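Local coordinates for protein aryl acylamidase (bacterium CSBL00001, PDB 4YJ6) that probably hydrolyses the amide bond of aryl acylamides, as a member of the amidase signature family of serine hydrolases, at residues Leu76-Ala88 against Leu170-Thr182. Numbering follows the deposited sequence.
Sequences LAGVPTLMKDLFA and LVADGIVPVAGGT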
# COMPACT_ATOMS: atom_id res chain seq x y z
N LEU A 76 3.42 -15.95 -12.49
CA LEU A 76 4.34 -15.57 -11.42
C LEU A 76 4.91 -16.82 -10.75
O LEU A 76 5.25 -16.83 -9.58
CB LEU A 76 3.63 -14.70 -10.37
CG LEU A 76 3.28 -13.30 -10.88
CD1 LEU A 76 2.53 -12.55 -9.76
CD2 LEU A 76 4.52 -12.54 -11.26
N ALA A 77 5.03 -17.90 -11.51
CA ALA A 77 5.44 -19.16 -10.90
C ALA A 77 6.74 -19.06 -10.10
O ALA A 77 7.82 -18.72 -10.63
CB ALA A 77 5.55 -20.28 -11.98
N GLY A 78 6.63 -19.34 -8.81
CA GLY A 78 7.79 -19.38 -7.93
C GLY A 78 8.12 -18.07 -7.23
O GLY A 78 9.00 -18.02 -6.40
N VAL A 79 7.42 -16.99 -7.56
CA VAL A 79 7.73 -15.70 -6.93
C VAL A 79 7.23 -15.73 -5.50
O VAL A 79 6.04 -15.93 -5.28
CB VAL A 79 7.03 -14.57 -7.69
CG1 VAL A 79 7.20 -13.21 -6.92
CG2 VAL A 79 7.58 -14.47 -9.09
N PRO A 80 8.11 -15.50 -4.51
CA PRO A 80 7.66 -15.53 -3.11
C PRO A 80 7.04 -14.21 -2.69
O PRO A 80 7.54 -13.16 -3.10
CB PRO A 80 8.95 -15.77 -2.34
CG PRO A 80 10.02 -15.08 -3.17
CD PRO A 80 9.57 -15.27 -4.63
N THR A 81 6.00 -14.25 -1.88
CA THR A 81 5.39 -12.99 -1.46
C THR A 81 4.67 -13.21 -0.13
O THR A 81 4.59 -14.36 0.36
CB THR A 81 4.41 -12.45 -2.55
OG1 THR A 81 4.03 -11.10 -2.20
CG2 THR A 81 3.14 -13.31 -2.65
N LEU A 82 4.20 -12.14 0.49
CA LEU A 82 3.37 -12.24 1.70
C LEU A 82 2.17 -11.30 1.57
O LEU A 82 2.27 -10.27 0.86
CB LEU A 82 4.17 -11.86 2.95
CG LEU A 82 5.23 -12.85 3.44
CD1 LEU A 82 6.54 -12.70 2.66
CD2 LEU A 82 5.49 -12.61 4.92
N MSE A 83 1.06 -11.65 2.22
CA MSE A 83 -0.15 -10.80 2.15
C MSE A 83 -0.15 -9.98 3.43
O MSE A 83 0.68 -10.20 4.36
CB MSE A 83 -1.42 -11.66 2.07
CG MSE A 83 -1.61 -12.39 3.38
SE MSE A 83 -3.27 -13.32 3.39
CE MSE A 83 -4.53 -11.85 3.22
N LYS A 84 -1.07 -9.03 3.50
CA LYS A 84 -1.17 -8.11 4.65
C LYS A 84 -2.22 -8.56 5.66
O LYS A 84 -3.36 -8.92 5.28
CB LYS A 84 -1.54 -6.73 4.11
CG LYS A 84 -1.77 -5.66 5.20
CD LYS A 84 -2.00 -4.33 4.48
CE LYS A 84 -2.45 -3.27 5.47
NZ LYS A 84 -2.67 -1.98 4.78
N ASP A 85 -1.89 -8.49 6.95
CA ASP A 85 -2.83 -8.84 8.01
C ASP A 85 -3.78 -7.66 8.36
O ASP A 85 -3.74 -7.12 9.47
CB ASP A 85 -2.01 -9.26 9.26
CG ASP A 85 -2.89 -9.67 10.42
OD1 ASP A 85 -4.09 -9.99 10.19
OD2 ASP A 85 -2.36 -9.72 11.57
N LEU A 86 -4.65 -7.29 7.42
CA LEU A 86 -5.67 -6.27 7.69
C LEU A 86 -6.89 -6.68 6.87
O LEU A 86 -6.86 -6.61 5.64
CB LEU A 86 -5.18 -4.86 7.28
CG LEU A 86 -6.26 -3.79 7.45
CD1 LEU A 86 -6.72 -3.69 8.94
CD2 LEU A 86 -5.72 -2.42 6.98
N PHE A 87 -7.92 -7.17 7.57
CA PHE A 87 -9.05 -7.85 6.93
C PHE A 87 -8.56 -8.97 6.01
O PHE A 87 -9.16 -9.26 4.97
CB PHE A 87 -9.95 -6.85 6.22
CG PHE A 87 -10.60 -5.88 7.17
CD1 PHE A 87 -11.72 -6.28 7.91
CD2 PHE A 87 -10.06 -4.62 7.37
CE1 PHE A 87 -12.32 -5.41 8.80
CE2 PHE A 87 -10.66 -3.73 8.27
CZ PHE A 87 -11.78 -4.12 8.98
N ALA A 88 -7.47 -9.62 6.42
CA ALA A 88 -6.96 -10.78 5.69
C ALA A 88 -8.07 -11.82 5.59
O ALA A 88 -8.73 -12.10 6.59
CB ALA A 88 -5.76 -11.37 6.41
N LEU A 170 9.58 -5.49 4.10
CA LEU A 170 10.16 -6.68 3.48
C LEU A 170 10.69 -6.40 2.09
O LEU A 170 11.77 -6.87 1.73
CB LEU A 170 9.14 -7.83 3.42
CG LEU A 170 8.73 -8.39 4.78
CD1 LEU A 170 7.72 -9.56 4.58
CD2 LEU A 170 9.96 -8.91 5.54
N VAL A 171 9.94 -5.64 1.28
CA VAL A 171 10.37 -5.34 -0.07
C VAL A 171 11.61 -4.42 -0.05
O VAL A 171 12.53 -4.63 -0.82
CB VAL A 171 9.21 -4.70 -0.88
CG1 VAL A 171 9.69 -4.21 -2.28
CG2 VAL A 171 8.08 -5.77 -1.00
N ALA A 172 11.60 -3.42 0.84
CA ALA A 172 12.71 -2.47 0.90
C ALA A 172 13.99 -3.13 1.40
O ALA A 172 15.09 -2.65 1.08
CB ALA A 172 12.35 -1.27 1.79
N ASP A 173 13.84 -4.22 2.14
CA ASP A 173 15.00 -4.93 2.71
C ASP A 173 15.43 -6.07 1.79
O ASP A 173 16.34 -6.83 2.13
CB ASP A 173 14.68 -5.44 4.11
CG ASP A 173 15.93 -5.68 4.97
OD1 ASP A 173 16.84 -4.84 4.91
OD2 ASP A 173 16.00 -6.70 5.68
N GLY A 174 14.78 -6.20 0.63
CA GLY A 174 15.23 -7.16 -0.37
C GLY A 174 14.70 -8.59 -0.16
O GLY A 174 15.09 -9.50 -0.90
N ILE A 175 13.79 -8.78 0.80
CA ILE A 175 13.45 -10.12 1.29
C ILE A 175 12.48 -10.82 0.35
O ILE A 175 12.60 -12.02 0.13
CB ILE A 175 12.90 -10.06 2.71
CG1 ILE A 175 14.03 -9.61 3.66
CG2 ILE A 175 12.37 -11.46 3.20
CD1 ILE A 175 13.56 -9.19 5.02
N VAL A 176 11.50 -10.09 -0.19
CA VAL A 176 10.69 -10.58 -1.29
C VAL A 176 10.58 -9.44 -2.31
O VAL A 176 10.74 -8.27 -1.93
CB VAL A 176 9.26 -10.98 -0.87
CG1 VAL A 176 9.26 -12.34 -0.07
CG2 VAL A 176 8.59 -9.84 -0.08
N PRO A 177 10.34 -9.77 -3.59
CA PRO A 177 10.33 -8.70 -4.61
C PRO A 177 9.01 -7.95 -4.70
O PRO A 177 8.97 -6.85 -5.24
CB PRO A 177 10.60 -9.45 -5.93
CG PRO A 177 10.05 -10.87 -5.64
CD PRO A 177 10.33 -11.12 -4.19
N VAL A 178 7.94 -8.52 -4.16
CA VAL A 178 6.61 -7.88 -4.23
C VAL A 178 5.88 -8.29 -2.96
O VAL A 178 6.08 -9.41 -2.44
CB VAL A 178 5.81 -8.30 -5.50
CG1 VAL A 178 5.70 -9.83 -5.59
CG2 VAL A 178 4.39 -7.64 -5.49
N ALA A 179 5.07 -7.39 -2.40
CA ALA A 179 4.24 -7.74 -1.25
C ALA A 179 2.88 -7.05 -1.41
O ALA A 179 2.80 -5.99 -2.04
CB ALA A 179 4.91 -7.32 0.08
N GLY A 180 1.83 -7.63 -0.85
CA GLY A 180 0.51 -7.04 -1.00
C GLY A 180 0.22 -5.94 0.02
O GLY A 180 0.47 -6.08 1.22
N GLY A 181 -0.32 -4.84 -0.47
CA GLY A 181 -0.75 -3.76 0.39
C GLY A 181 -2.23 -3.52 0.20
O GLY A 181 -2.87 -4.02 -0.74
N THR A 182 -2.81 -2.80 1.15
CA THR A 182 -4.19 -2.35 0.98
C THR A 182 -4.21 -0.87 1.27
O THR A 182 -3.29 -0.34 1.92
CB THR A 182 -5.19 -3.09 1.89
OG1 THR A 182 -5.00 -2.75 3.28
CG2 THR A 182 -5.02 -4.62 1.71
O HOH W 1 2.10 -7.92 2.51
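Lys-84 reaches Thr-182 with a fully extended side chain: CG lies anti to the backbone N (chi1 176°) and every later torsion is also extended, which carries NZ across to the other strand. Its NZ donates to Thr-182 OG1 at 2.9 Å and, weakly, to the carbonyl O of the same residue. Ser-163 and Ser-164 also hydrogen-bond to NZ, so several hydroxyls hold this buried amine. Amidase signature enzymes use a Ser-cisSer-Lys triad, and the lysine of strand 80-84, with the serine-rich loop beside it, is consistent with that arrangement. Leu-86 CD2 packs against Thr-182 OG1, 3.8 Å away.

Strands 80-84 and 178-182 run nearly parallel, 14° between their directions, yet belong to different sheets, each at an outer edge. A single backbone bond joins them, Gly-180 N to Leu-82 O, 3.2 Å and almost linear. Water 1 widens the link, donating to both Leu-82 O and Gly-180 O. Thr-81 adds a side-chain bond: OG1, placed anti to its own N (chi1 -170°), donates to Val-178 O at 2.7 Å from above the carbonyl plane rather than within it. Tyr-116 OH hydrogen-bonds to the same OG1.

The remaining packing is apolar. Leu-82 meets two partners crosswise, CD2 against Leu-170 CD1 at 3.8 Å and CD1 against Val-176 CG1, joining the strand to the last turn of helix 165-172 through Leu-170, and to the loop after it through Val-176; a Schellman motif at Gly-174 closes that helix. Val-79 CG1 touches both Pro-177 CG and Val-178 CG1, and the rings of Pro-80 and Pro-177 meet at about a right angle, with Ile-16 of helix 13-21 touching both prolines. Pro-80 O, 3.6 Å from Val-176 CB, is buried here without a polar partner.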